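Long-range contacts in ectonucleoside triphosphate diphosphohydrolase 4 (Homo sapiens, PDB 6WG5), which belongs to the GDA1/CD39 family, which falls in the same clan as actin and its relatives: residues F190-D195 with I214-T219; V203-S208 with E268-V273; L322-K327 with A415-I420; G343-C348 with A409-C414. All coordinates share one frame; numbering follows the deposited sequence. Where two conformers were deposited one is given.

Interaction 1 (F190-D195 with I214-T219); sequences FEHIED and IVRKRT
Lys217 and Arg216, at the end of a two-stranded beta hairpin, pack against Glu191, His192 and Asp195 in the loop that leads from helix 172-186 into that hairpin. The hairpin pairs strands 200-203 and 214-217 in antiparallel fashion, and the loop folds back over its second strand. Lys217 meets loop backbone at Glu191 O; the contact is otherwise side-chain packing. Lys217 covers the most ground. Its CG stands opposite the carbonyl carbon (chi1 -80°), and the rest of the chain runs straight out from there, passing alongside the carbonyl of Glu191. The amine at its tip is hydrogen-bonded to Gly188 O, earlier in the same loop. The carboxylate of Glu191 remains 4.6 Å from that amine, OE1 to Lys217 NZ, and forms its salt bridge with Arg22 instead. His192 lies beside Arg216, both side chains pointing the same way, with ring and guanidinium planes 22° apart. Arg216 CB rests over the rim of one imidazole face, 4.1 Å above its plane, while Phe190 O approaches the opposite face. The guanidinium of Arg216 is bonded through NH2 to Glu268 O and through NH1 to Val270 O, with Glu235 as its salt-bridge partner. Asp195, poorly ordered, touches the base of the lysine chain, its CB 3.6 Å from Lys217 CG.

Interaction 2 (V203-S208 with E268-V273); sequences VNIPGS and EHVYRV
The apolar part of this contact is made by Ile205 and Pro206, in the connection between the two hairpin strands, packing on Val270 where strand 270-279 begins. With its CG1 opposite the backbone N (chi1 174°), Val270 presents that one methyl to both partners. Ile205 CG2 meets Val270 CG1 at 3.9 Å, the two side chains crossing at about a right angle. Pro206 slides past the same methyl in the opposite direction, its CD 4.1 Å from Val270 CG1.

The polar part centres on Arg272, which has two conformers in the model, so its details hold for one of them only. In that conformer the chain bends at chi3, and Pro206 CG lies at the edge of the guanidinium, near its plane, 3.9 Å from Arg272 NE. Asn204 O also lies near that edge, 2.8 Å from Arg272 NH1, but the angle is too poor for a hydrogen bond. Arg272 NH2 is bonded to Lys238 O, and the side-chain oxygen of Asn204 accepts from Thr239 N.

Backbone bonds do not join the two segments directly. Asn204 pairs with Pro237 and Arg272 with Val236, so the chain that follows strand 229-235 serves both.

With no hydrogen bond running between 203-208 and 268-273, the direct contact rests mainly on apolar packing, with one close polar approach of poor angle. The run 236-239 bridges Asn204 and Arg272, and probably helps hold the hairpin connection against strand 270-279, next to the outermost strand 255-259.

Interaction 3 (L322-K327 with A415-I420); sequences LPLDIK and ATKWSI
Ile326 lays its CD1 methyl over the indole of Trp418, 3.4 Å from the centroid of the six-membered ring and only 7° off the ring normal. This CH-pi contact joins a type II beta turn, Pro323 to Ile326, to the start of helix 418-427. Ile326 CG1 continues the overlap across the bond shared by the two indole rings. Pro323 lies alongside the same indole, its CB 3.8 Å from Trp418 CE3. The tryptophan reaches the turn because its CG is turned opposite the backbone N (chi1 177°), and helix 436-456 touches it as well, through Leu439 and Lys440.

The backbones are joined too. Lys417 occupies the N-cap position, and Trp418 N, in the first turn of the helix, donates to Leu324 O at 2.8 Å, a bond that meets the carbonyl nearly end-on. An amide at a helix start, where no carbonyl of the same helix is available to it, thus finds its acceptor in the turn. The turn itself is closed by Ile326 N to Pro323 O. Leu324 runs beside Lys417, and its CD2 stands 4.0 Å from Lys417 CG and 3.6 Å from Ala415 O.

Interaction 4 (G343-C348 with A409-C414); sequences GDFDLC and AAKDYC
Phe345 swings its ring toward the helix ending at Cys414 by placing CG opposite its backbone N (chi1 175°), while Lys411 bends at chi3 (-85°), which carries its amine back to Asp346. Between them these torsions set an aromatic and an ionic contact side by side. Ala410 CB sits over one face of the phenyl ring, offset toward the rim, in a CH-pi contact 4.0 Å from the centroid. Lys411 crosses Phe345 at about a right angle, its CG 3.6 Å from Phe345 CB, and Cys414 SG lies at the ring edge.

Lys411 NZ then forms a salt bridge with Asp346 OD2 at 2.9 Å, using the syn lone pair of that oxygen. The other oxygen, OD1, pairs with Arg349, so two positive partners share one carboxylate, which would probably favour its charged form. A water bonded to Lys411 NZ also makes a weak link to Asp346 OD1.

Where the backbones come together, Gly343 CA lies 3.3 Å from Cys414 O in a CA-H...O contact. A second water donates to Gly343 O and to Lys411 O and accepts from Phe345 N, tying the helix start to the neighbouring helix. Asp344 is the N-cap of helix 345-352, its OD1 accepting from Leu347 N.

The disulfide Cys348 to Cys321 ties helix 345-352 to the segment after strand 317-319, and Cys414 to Cys443 ties helix 403-414 to helix 436-456. Helix 345-352 packs on the C-terminal end of helix 403-414, with helix 436-456 touching Phe345 through Ser446 and Ala447.

How the interactions relate
Along the chain, interactions 1 and 2 come first and cross: 190-195 returns to 214-219 across the hairpin's first strand, while 203-208, within that loop, reaches on to 268-273. Their centres lie 13 Å apart, and they touch where the guanidinium of Arg216 meets the carbonyls of Glu268 and Val270, joining the hairpin to strand 270-279 of the six-stranded sheet. Both lie in series before interactions 3 and 4. The long loop closed by 322-327 and 415-420 contains interaction 4 whole, and the probable bond from Leu324 N to Cys414 O connects the two. This pair ties helices 345-352, 403-414 and 418-427 together, about 41 to 51 Å, centre to centre, from the first.

Interaction 1 (F190-D195 with I214-T219)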
loop_
_atom_site.group_PDB
_atom_site.type_symbol
_atom_site.label_atom_id
_atom_site.label_comp_id
_atom_site.label_asym_id
_atom_site.label_seq_id
_atom_site.Cartn_x
_atom_site.Cartn_y
_atom_site.Cartn_z
ATOM N N PHE A 190 8.960 8.745 -12.734
ATOM C CA PHE A 190 9.533 8.001 -13.846
ATOM C C PHE A 190 9.679 8.854 -15.099
ATOM O O PHE A 190 10.218 8.374 -16.101
ATOM C CB PHE A 190 8.679 6.765 -14.142
ATOM C CG PHE A 190 8.510 5.857 -12.959
ATOM C CD1 PHE A 190 9.596 5.511 -12.170
ATOM C CD2 PHE A 190 7.262 5.362 -12.622
ATOM C CE1 PHE A 190 9.443 4.678 -11.080
ATOM C CE2 PHE A 190 7.104 4.529 -11.531
ATOM C CZ PHE A 190 8.196 4.187 -10.761
ATOM N N GLU A 191 9.205 10.098 -15.068
ATOM C CA GLU A 191 9.528 11.072 -16.103
ATOM C C GLU A 191 10.938 11.593 -15.856
ATOM O O GLU A 191 11.207 12.193 -14.811
ATOM C CB GLU A 191 8.517 12.214 -16.097
ATOM C CG GLU A 191 7.247 11.919 -16.872
ATOM C CD GLU A 191 6.074 12.757 -16.408
ATOM O OE1 GLU A 191 6.299 13.893 -15.938
ATOM O OE2 GLU A 191 4.924 12.276 -16.507
ATOM N N HIS A 192 11.835 11.359 -16.804
ATOM C CA HIS A 192 13.251 11.630 -16.614
ATOM C C HIS A 192 13.666 12.868 -17.398
ATOM O O HIS A 192 13.102 13.174 -18.452
ATOM C CB HIS A 192 14.090 10.418 -17.026
ATOM C CG HIS A 192 14.041 9.297 -16.034
ATOM N ND1 HIS A 192 13.497 9.445 -14.776
ATOM C CD2 HIS A 192 14.463 8.012 -16.113
ATOM C CE1 HIS A 192 13.587 8.301 -14.121
ATOM N NE2 HIS A 192 14.168 7.415 -14.909
ATOM N N ILE A 193 14.662 13.573 -16.859
ATOM C CA ILE A 193 15.057 14.898 -17.330
ATOM C C ILE A 193 13.959 15.869 -16.923
ATOM O O ILE A 193 12.831 15.459 -16.628
ATOM C CB ILE A 193 15.314 14.923 -18.851
ATOM C CG1 ILE A 193 16.343 13.850 -19.220
ATOM C CG2 ILE A 193 15.814 16.299 -19.294
ATOM C CD1 ILE A 193 16.597 13.715 -20.709
ATOM N N GLU A 194 14.286 17.159 -16.879
ATOM C CA GLU A 194 13.392 18.189 -16.366
ATOM C C GLU A 194 13.185 18.052 -14.868
ATOM O O GLU A 194 12.252 18.636 -14.310
ATOM C CB GLU A 194 12.039 18.176 -17.088
ATOM C CG GLU A 194 12.143 18.232 -18.611
ATOM C CD GLU A 194 11.913 19.623 -19.180
ATOM O OE1 GLU A 194 11.279 20.458 -18.502
ATOM O OE2 GLU A 194 12.372 19.878 -20.313
ATOM N N ASP A 195 14.037 17.274 -14.204
ATOM C CA ASP A 195 14.072 17.216 -12.743
ATOM C C ASP A 195 14.683 18.471 -12.132
ATOM O O ASP A 195 15.440 18.400 -11.160
ATOM C CB ASP A 195 14.831 15.966 -12.303
ATOM C CG ASP A 195 16.217 15.868 -12.924
ATOM O OD1 ASP A 195 16.975 16.856 -12.861
ATOM O OD2 ASP A 195 16.541 14.796 -13.481
ATOM N N ILE A 214 24.242 6.292 -11.882
ATOM C CA ILE A 214 23.460 7.260 -12.632
ATOM C C ILE A 214 22.784 8.215 -11.651
ATOM O O ILE A 214 22.760 7.991 -10.441
ATOM C CB ILE A 214 22.424 6.584 -13.549
ATOM C CG1 ILE A 214 21.445 5.745 -12.724
ATOM C CG2 ILE A 214 23.128 5.722 -14.587
ATOM C CD1 ILE A 214 20.262 5.240 -13.518
ATOM N N VAL A 215 22.226 9.293 -12.196
ATOM C CA VAL A 215 21.505 10.294 -11.419
ATOM C C VAL A 215 20.133 10.470 -12.054
ATOM O O VAL A 215 20.035 10.778 -13.248
ATOM C CB VAL A 215 22.261 11.634 -11.367
ATOM C CG1 VAL A 215 21.473 12.669 -10.576
ATOM C CG2 VAL A 215 23.643 11.437 -10.752
ATOM N N ARG A 216 19.079 10.267 -11.265
ATOM C CA ARG A 216 17.711 10.391 -11.750
ATOM C C ARG A 216 16.831 10.896 -10.615
ATOM O O ARG A 216 17.283 11.062 -9.478
ATOM C CB ARG A 216 17.192 9.057 -12.295
ATOM C CG ARG A 216 17.179 7.946 -11.265
ATOM C CD ARG A 216 16.701 6.623 -11.844
ATOM N NE ARG A 216 16.648 5.593 -10.811
ATOM C CZ ARG A 216 16.690 4.285 -11.041
ATOM N NH1 ARG A 216 16.635 3.436 -10.024
ATOM N NH2 ARG A 216 16.801 3.821 -12.279
ATOM N N LYS A 217 15.560 11.138 -10.934
ATOM C CA LYS A 217 14.613 11.638 -9.945
ATOM C C LYS A 217 14.540 10.711 -8.740
ATOM O O LYS A 217 14.439 9.489 -8.883
ATOM C CB LYS A 217 13.220 11.773 -10.558
ATOM C CG LYS A 217 12.991 13.015 -11.389
ATOM C CD LYS A 217 11.517 13.135 -11.739
ATOM C CE LYS A 217 11.236 14.313 -12.650
ATOM N NZ LYS A 217 9.787 14.398 -12.985
ATOM N N ARG A 218 14.575 11.304 -7.550
ATOM C CA ARG A 218 14.302 10.559 -6.331
ATOM C C ARG A 218 12.860 10.070 -6.329
ATOM O O ARG A 218 11.955 10.761 -6.804
ATOM C CB ARG A 218 14.557 11.449 -5.116
ATOM C CG ARG A 218 14.446 10.743 -3.782
ATOM C CD ARG A 218 14.738 11.707 -2.649
ATOM N NE ARG A 218 13.707 12.733 -2.525
ATOM C CZ ARG A 218 13.810 13.810 -1.753
ATOM N NH1 ARG A 218 14.902 14.016 -1.027
ATOM N NH2 ARG A 218 12.818 14.686 -1.707
ATOM N N THR A 219 12.647 8.870 -5.796
ATOM C CA THR A 219 11.311 8.308 -5.667
ATOM C C THR A 219 10.781 8.514 -4.252
ATOM O O THR A 219 11.509 8.888 -3.331
ATOM C CB THR A 219 11.306 6.816 -6.017
ATOM O OG1 THR A 219 12.246 6.120 -5.189
ATOM C CG2 THR A 219 11.655 6.604 -7.484
#

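Interaction 2 (V203-S208 with E268-V273)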
loop_
_atom_site.group_PDB
_atom_site.type_symbol
_atom_site.label_atom_id
_atom_site.label_comp_id
_atom_site.label_asym_id
_atom_site.label_seq_id
_atom_site.Cartn_x
_atom_site.Cartn_y
_atom_site.Cartn_z
ATOM N N VAL A 203 22.250 6.437 -8.079
ATOM C CA VAL A 203 21.776 5.059 -8.100
ATOM C C VAL A 203 22.909 4.145 -8.542
ATOM O O VAL A 203 23.650 4.463 -9.477
ATOM C CB VAL A 203 20.559 4.901 -9.035
ATOM C CG1 VAL A 203 20.071 3.461 -9.047
ATOM C CG2 VAL A 203 19.444 5.842 -8.614
ATOM N N ASN A 204 23.035 3.005 -7.867
ATOM C CA ASN A 204 23.923 1.927 -8.286
ATOM C C ASN A 204 23.049 0.805 -8.833
ATOM O O ASN A 204 22.344 0.133 -8.073
ATOM C CB ASN A 204 24.789 1.430 -7.130
ATOM C CG ASN A 204 25.638 2.527 -6.524
ATOM O OD1 ASN A 204 25.566 2.789 -5.324
ATOM N ND2 ASN A 204 26.452 3.173 -7.352
ATOM N N ILE A 205 23.087 0.614 -10.144
ATOM C CA ILE A 205 22.265 -0.427 -10.769
ATOM C C ILE A 205 22.755 -1.793 -10.299
ATOM O O ILE A 205 23.974 -2.042 -10.296
ATOM C CB ILE A 205 22.328 -0.311 -12.293
ATOM C CG1 ILE A 205 21.935 1.103 -12.738
ATOM C CG2 ILE A 205 21.420 -1.343 -12.945
ATOM C CD1 ILE A 205 20.555 1.548 -12.280
ATOM N N PRO A 206 21.867 -2.700 -9.895
ATOM C CA PRO A 206 22.318 -4.013 -9.412
ATOM C C PRO A 206 23.232 -4.709 -10.410
ATOM O O PRO A 206 22.896 -4.865 -11.587
ATOM C CB PRO A 206 21.008 -4.782 -9.215
ATOM C CG PRO A 206 19.985 -3.730 -8.982
ATOM C CD PRO A 206 20.404 -2.552 -9.802
ATOM N N GLY A 207 24.394 -5.135 -9.927
ATOM C CA GLY A 207 25.346 -5.838 -10.765
ATOM C C GLY A 207 26.128 -4.943 -11.699
ATOM O O GLY A 207 26.351 -5.308 -12.860
ATOM N N SER A 208 26.557 -3.775 -11.225
ATOM C CA SER A 208 27.300 -2.839 -12.052
ATOM C C SER A 208 28.243 -2.037 -11.168
ATOM O O SER A 208 27.970 -1.819 -9.984
ATOM C CB SER A 208 26.354 -1.910 -12.824
ATOM O OG SER A 208 25.446 -2.662 -13.612
ATOM N N GLU A 268 18.050 3.155 -17.164
ATOM C CA GLU A 268 17.446 4.355 -16.594
ATOM C C GLU A 268 16.253 4.021 -15.709
ATOM O O GLU A 268 16.027 4.695 -14.698
ATOM C CB GLU A 268 17.022 5.315 -17.709
ATOM C CG GLU A 268 18.168 5.794 -18.593
ATOM C CD GLU A 268 18.458 4.849 -19.747
ATOM O OE1 GLU A 268 17.562 4.653 -20.596
ATOM O OE2 GLU A 268 19.576 4.295 -19.801
ATOM N N HIS A 269 15.486 2.986 -16.060
ATOM C CA HIS A 269 14.286 2.611 -15.323
ATOM C C HIS A 269 14.452 1.306 -14.545
ATOM O O HIS A 269 13.457 0.637 -14.251
ATOM C CB HIS A 269 13.096 2.498 -16.277
ATOM C CG HIS A 269 12.637 3.808 -16.831
ATOM N ND1 HIS A 269 12.235 4.856 -16.031
ATOM C CD2 HIS A 269 12.505 4.239 -18.109
ATOM C CE1 HIS A 269 11.880 5.876 -16.791
ATOM N NE2 HIS A 269 12.034 5.528 -18.055
ATOM N N VAL A 270 15.684 0.926 -14.213
ATOM C CA VAL A 270 15.934 -0.224 -13.350
ATOM C C VAL A 270 15.909 0.248 -11.902
ATOM O O VAL A 270 16.634 1.178 -11.531
ATOM C CB VAL A 270 17.277 -0.892 -13.694
ATOM C CG1 VAL A 270 17.607 -1.992 -12.691
ATOM C CG2 VAL A 270 17.235 -1.463 -15.099
ATOM N N TYR A 271 15.079 -0.397 -11.083
ATOM C CA TYR A 271 14.890 -0.002 -9.695
ATOM C C TYR A 271 15.041 -1.200 -8.770
ATOM O O TYR A 271 14.655 -2.319 -9.120
ATOM C CB TYR A 271 13.503 0.622 -9.476
ATOM C CG TYR A 271 13.322 1.957 -10.153
ATOM C CD1 TYR A 271 13.676 3.133 -9.511
ATOM C CD2 TYR A 271 12.799 2.041 -11.435
ATOM C CE1 TYR A 271 13.519 4.355 -10.126
ATOM C CE2 TYR A 271 12.636 3.260 -12.060
ATOM C CZ TYR A 271 12.999 4.414 -11.400
ATOM O OH TYR A 271 12.842 5.635 -12.013
ATOM N N ARG A 272 15.621 -0.953 -7.599
ATOM C CA ARG A 272 15.652 -1.912 -6.503
ATOM C C ARG A 272 14.726 -1.395 -5.410
ATOM O O ARG A 272 14.987 -0.335 -4.829
ATOM C CB ARG A 272 17.075 -2.089 -5.971
ATOM C CG ARG A 272 17.224 -3.197 -4.940
ATOM C CD ARG A 272 18.615 -3.222 -4.317
ATOM N NE ARG A 272 19.656 -2.801 -5.257
ATOM C CZ ARG A 272 20.500 -1.789 -5.066
ATOM N NH1 ARG A 272 21.404 -1.504 -5.996
ATOM N NH2 ARG A 272 20.467 -1.068 -3.953
ATOM N N VAL A 273 13.650 -2.131 -5.140
ATOM C CA VAL A 273 12.631 -1.710 -4.185
ATOM C C VAL A 273 12.537 -2.741 -3.069
ATOM O O VAL A 273 12.414 -3.943 -3.330
ATOM C CB VAL A 273 11.264 -1.517 -4.863
ATOM C CG1 VAL A 273 10.232 -1.039 -3.853
ATOM C CG2 VAL A 273 11.381 -0.530 -6.014
#

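Interaction 3 (L322-K327 with A415-I420)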
loop_
_atom_site.group_PDB
_atom_site.type_symbol
_atom_site.label_atom_id
_atom_site.label_comp_id
_atom_site.label_asym_id
_atom_site.label_seq_id
_atom_site.Cartn_x
_atom_site.Cartn_y
_atom_site.Cartn_z
ATOM N N LEU A 322 -5.491 4.555 27.039
ATOM C CA LEU A 322 -6.884 4.912 26.833
ATOM C C LEU A 322 -7.127 6.349 27.278
ATOM O O LEU A 322 -6.423 6.856 28.157
ATOM C CB LEU A 322 -7.826 3.977 27.604
ATOM C CG LEU A 322 -8.049 2.594 26.991
ATOM C CD1 LEU A 322 -8.818 1.707 27.956
ATOM C CD2 LEU A 322 -8.786 2.694 25.659
ATOM N N PRO A 323 -8.111 7.031 26.690
ATOM C CA PRO A 323 -8.405 8.405 27.111
ATOM C C PRO A 323 -8.697 8.481 28.602
ATOM O O PRO A 323 -9.164 7.521 29.217
ATOM C CB PRO A 323 -9.639 8.777 26.281
ATOM C CG PRO A 323 -9.619 7.857 25.123
ATOM C CD PRO A 323 -8.992 6.586 25.598
ATOM N N LEU A 324 -8.423 9.647 29.177
ATOM C CA LEU A 324 -8.599 9.834 30.610
ATOM C C LEU A 324 -10.044 9.575 31.022
ATOM O O LEU A 324 -10.979 10.141 30.448
ATOM C CB LEU A 324 -8.186 11.253 31.002
ATOM C CG LEU A 324 -8.315 11.616 32.483
ATOM C CD1 LEU A 324 -7.266 10.890 33.313
ATOM C CD2 LEU A 324 -8.193 13.116 32.658
ATOM N N ASP A 325 -10.218 8.708 32.020
ATOM C CA ASP A 325 -11.484 8.434 32.708
ATOM C C ASP A 325 -12.455 7.589 31.894
ATOM O O ASP A 325 -13.595 7.385 32.344
ATOM C CB ASP A 325 -12.205 9.720 33.131
ATOM C CG ASP A 325 -11.511 10.426 34.281
ATOM O OD1 ASP A 325 -10.726 9.771 35.001
ATOM O OD2 ASP A 325 -11.759 11.636 34.471
ATOM N N ILE A 326 -12.063 7.088 30.721
ATOM C CA ILE A 326 -12.918 6.151 30.005
ATOM C C ILE A 326 -12.916 4.815 30.737
ATOM O O ILE A 326 -11.904 4.393 31.311
ATOM C CB ILE A 326 -12.463 5.972 28.545
ATOM C CG1 ILE A 326 -13.541 5.232 27.747
ATOM C CG2 ILE A 326 -11.151 5.193 28.479
ATOM C CD1 ILE A 326 -13.253 5.125 26.259
ATOM N N LYS A 327 -14.056 4.136 30.711
ATOM C CA LYS A 327 -14.193 2.814 31.305
ATOM C C LYS A 327 -14.375 1.794 30.188
ATOM O O LYS A 327 -15.329 1.883 29.410
ATOM C CB LYS A 327 -15.358 2.781 32.292
ATOM C CG LYS A 327 -15.137 3.707 33.482
ATOM C CD LYS A 327 -16.325 3.749 34.423
ATOM C CE LYS A 327 -16.078 4.736 35.555
ATOM N NZ LYS A 327 -17.117 4.660 36.619
ATOM N N ALA A 415 -4.901 13.365 27.398
ATOM C CA ALA A 415 -5.120 13.894 28.736
ATOM C C ALA A 415 -6.482 14.558 28.901
ATOM O O ALA A 415 -6.780 15.052 29.993
ATOM C CB ALA A 415 -4.015 14.894 29.085
ATOM N N THR A 416 -7.310 14.580 27.859
ATOM C CA THR A 416 -8.630 15.192 27.927
ATOM C C THR A 416 -9.638 14.173 28.440
ATOM O O THR A 416 -9.674 13.034 27.964
ATOM C CB THR A 416 -9.054 15.710 26.551
ATOM O OG1 THR A 416 -8.082 16.644 26.068
ATOM C CG2 THR A 416 -10.418 16.395 26.621
ATOM N N LYS A 417 -10.457 14.586 29.409
ATOM C CA LYS A 417 -11.468 13.697 29.969
ATOM C C LYS A 417 -12.326 13.097 28.865
ATOM O O LYS A 417 -12.684 13.772 27.896
ATOM C CB LYS A 417 -12.363 14.450 30.952
ATOM C CG LYS A 417 -11.669 14.943 32.203
ATOM C CD LYS A 417 -12.675 15.629 33.114
ATOM C CE LYS A 417 -12.037 16.725 33.948
ATOM N NZ LYS A 417 -13.046 17.750 34.343
ATOM N N TRP A 418 -12.664 11.818 29.029
ATOM C CA TRP A 418 -13.483 11.128 28.037
ATOM C C TRP A 418 -14.796 11.863 27.789
ATOM O O TRP A 418 -15.268 11.938 26.650
ATOM C CB TRP A 418 -13.746 9.695 28.496
ATOM C CG TRP A 418 -14.636 8.914 27.583
ATOM C CD1 TRP A 418 -15.867 8.405 27.877
ATOM C CD2 TRP A 418 -14.366 8.551 26.224
ATOM N NE1 TRP A 418 -16.379 7.745 26.787
ATOM C CE2 TRP A 418 -15.477 7.821 25.758
ATOM C CE3 TRP A 418 -13.293 8.773 25.355
ATOM C CZ2 TRP A 418 -15.547 7.311 24.463
ATOM C CZ3 TRP A 418 -13.364 8.266 24.069
ATOM C CH2 TRP A 418 -14.483 7.543 23.636
ATOM N N SER A 419 -15.399 12.417 28.843
ATOM C CA SER A 419 -16.677 13.103 28.681
ATOM C C SER A 419 -16.531 14.342 27.807
ATOM O O SER A 419 -17.417 14.651 27.003
ATOM C CB SER A 419 -17.247 13.474 30.050
ATOM O OG SER A 419 -16.345 14.292 30.773
ATOM N N ILE A 420 -15.421 15.067 27.951
ATOM C CA ILE A 420 -15.175 16.232 27.106
ATOM C C ILE A 420 -14.992 15.803 25.656
ATOM O O ILE A 420 -15.624 16.351 24.745
ATOM C CB ILE A 420 -13.957 17.017 27.625
ATOM C CG1 ILE A 420 -14.241 17.554 29.033
ATOM C CG2 ILE A 420 -13.604 18.158 26.672
ATOM C CD1 ILE A 420 -13.030 18.145 29.725
#

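Interaction 4 (G343-C348 with A409-C414)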
loop_
_atom_site.group_PDB
_atom_site.type_symbol
_atom_site.label_atom_id
_atom_site.label_comp_id
_atom_site.label_asym_id
_atom_site.label_seq_id
_atom_site.Cartn_x
_atom_site.Cartn_y
_atom_site.Cartn_z
ATOM N N GLY A 343 -4.890 8.177 30.238
ATOM C CA GLY A 343 -4.503 9.140 29.222
ATOM C C GLY A 343 -3.088 9.670 29.343
ATOM O O GLY A 343 -2.882 10.888 29.403
ATOM N N ASP A 344 -2.103 8.774 29.365
ATOM C CA ASP A 344 -0.693 9.145 29.476
ATOM C C ASP A 344 0.003 8.705 28.190
ATOM O O ASP A 344 0.439 7.558 28.063
ATOM C CB ASP A 344 -0.058 8.515 30.712
ATOM C CG ASP A 344 1.276 9.143 31.065
ATOM O OD1 ASP A 344 1.941 9.687 30.156
ATOM O OD2 ASP A 344 1.658 9.099 32.253
ATOM N N PHE A 345 0.110 9.635 27.239
ATOM C CA PHE A 345 0.648 9.312 25.920
ATOM C C PHE A 345 2.076 8.788 26.016
ATOM O O PHE A 345 2.414 7.759 25.419
ATOM C CB PHE A 345 0.577 10.549 25.026
ATOM C CG PHE A 345 1.218 10.373 23.680
ATOM C CD1 PHE A 345 0.519 9.794 22.635
ATOM C CD2 PHE A 345 2.513 10.809 23.455
ATOM C CE1 PHE A 345 1.103 9.638 21.395
ATOM C CE2 PHE A 345 3.105 10.656 22.217
ATOM C CZ PHE A 345 2.398 10.070 21.184
ATOM N N ASP A 346 2.935 9.481 26.767
ATOM C CA ASP A 346 4.328 9.056 26.879
ATOM C C ASP A 346 4.443 7.707 27.580
ATOM O O ASP A 346 5.298 6.889 27.224
ATOM C CB ASP A 346 5.144 10.115 27.619
ATOM C CG ASP A 346 5.392 11.353 26.778
ATOM O OD1 ASP A 346 5.535 11.221 25.542
ATOM O OD2 ASP A 346 5.447 12.459 27.354
ATOM N N LEU A 347 3.599 7.457 28.581
ATOM C CA LEU A 347 3.640 6.171 29.266
ATOM C C LEU A 347 3.069 5.061 28.392
ATOM O O LEU A 347 3.490 3.904 28.502
ATOM C CB LEU A 347 2.883 6.260 30.591
ATOM C CG LEU A 347 2.855 5.005 31.466
ATOM C CD1 LEU A 347 4.263 4.533 31.797
ATOM C CD2 LEU A 347 2.071 5.273 32.741
ATOM N N CYS A 348 2.117 5.393 27.519
ATOM C CA CYS A 348 1.612 4.411 26.566
ATOM C C CYS A 348 2.712 3.956 25.615
ATOM O O CYS A 348 2.829 2.762 25.313
ATOM C CB CYS A 348 0.440 4.999 25.779
ATOM S SG CYS A 348 -0.259 3.868 24.566
ATOM N N ALA A 409 0.066 17.577 20.367
ATOM C CA ALA A 409 -1.367 17.420 20.144
ATOM C C ALA A 409 -1.847 16.053 20.612
ATOM O O ALA A 409 -2.921 15.937 21.213
ATOM C CB ALA A 409 -1.692 17.626 18.665
ATOM N N ALA A 410 -1.062 15.007 20.346
ATOM C CA ALA A 410 -1.440 13.667 20.784
ATOM C C ALA A 410 -1.493 13.584 22.303
ATOM O O ALA A 410 -2.412 12.979 22.866
ATOM C CB ALA A 410 -0.462 12.634 20.225
ATOM N N LYS A 411 -0.516 14.190 22.983
ATOM C CA LYS A 411 -0.523 14.206 24.441
ATOM C C LYS A 411 -1.755 14.923 24.975
ATOM O O LYS A 411 -2.395 14.453 25.923
ATOM C CB LYS A 411 0.748 14.874 24.971
ATOM C CG LYS A 411 1.677 13.928 25.716
ATOM C CD LYS A 411 2.876 14.648 26.329
ATOM C CE LYS A 411 4.018 14.810 25.334
ATOM N NZ LYS A 411 5.326 15.023 26.020
ATOM N N ASP A 412 -2.105 16.064 24.377
ATOM C CA ASP A 412 -3.227 16.850 24.877
ATOM C C ASP A 412 -4.551 16.123 24.668
ATOM O O ASP A 412 -5.435 16.175 25.530
ATOM C CB ASP A 412 -3.248 18.220 24.198
ATOM C CG ASP A 412 -2.097 19.108 24.639
ATOM O OD1 ASP A 412 -1.553 18.876 25.741
ATOM O OD2 ASP A 412 -1.737 20.040 23.888
ATOM N N TYR A 413 -4.709 15.441 23.532
ATOM C CA TYR A 413 -5.933 14.682 23.295
ATOM C C TYR A 413 -6.115 13.598 24.353
ATOM O O TYR A 413 -7.206 13.432 24.909
ATOM C CB TYR A 413 -5.909 14.072 21.892
ATOM C CG TYR A 413 -7.114 13.206 21.585
ATOM C CD1 TYR A 413 -8.264 13.753 21.032
ATOM C CD2 TYR A 413 -7.102 11.841 21.853
ATOM C CE1 TYR A 413 -9.368 12.967 20.754
ATOM C CE2 TYR A 413 -8.202 11.048 21.580
ATOM C CZ TYR A 413 -9.333 11.618 21.032
ATOM O OH TYR A 413 -10.433 10.836 20.757
ATOM N N CYS A 414 -5.046 12.855 24.653
ATOM C CA CYS A 414 -5.151 11.743 25.593
ATOM C C CYS A 414 -5.460 12.225 27.003
ATOM O O CYS A 414 -6.205 11.568 27.737
ATOM C CB CYS A 414 -3.859 10.925 25.571
ATOM S SG CYS A 414 -3.622 10.155 23.972
HETATM O O HOH W 1 -1.289 12.518 27.568
HETATM O O HOH W 2 7.411 13.742 24.255
#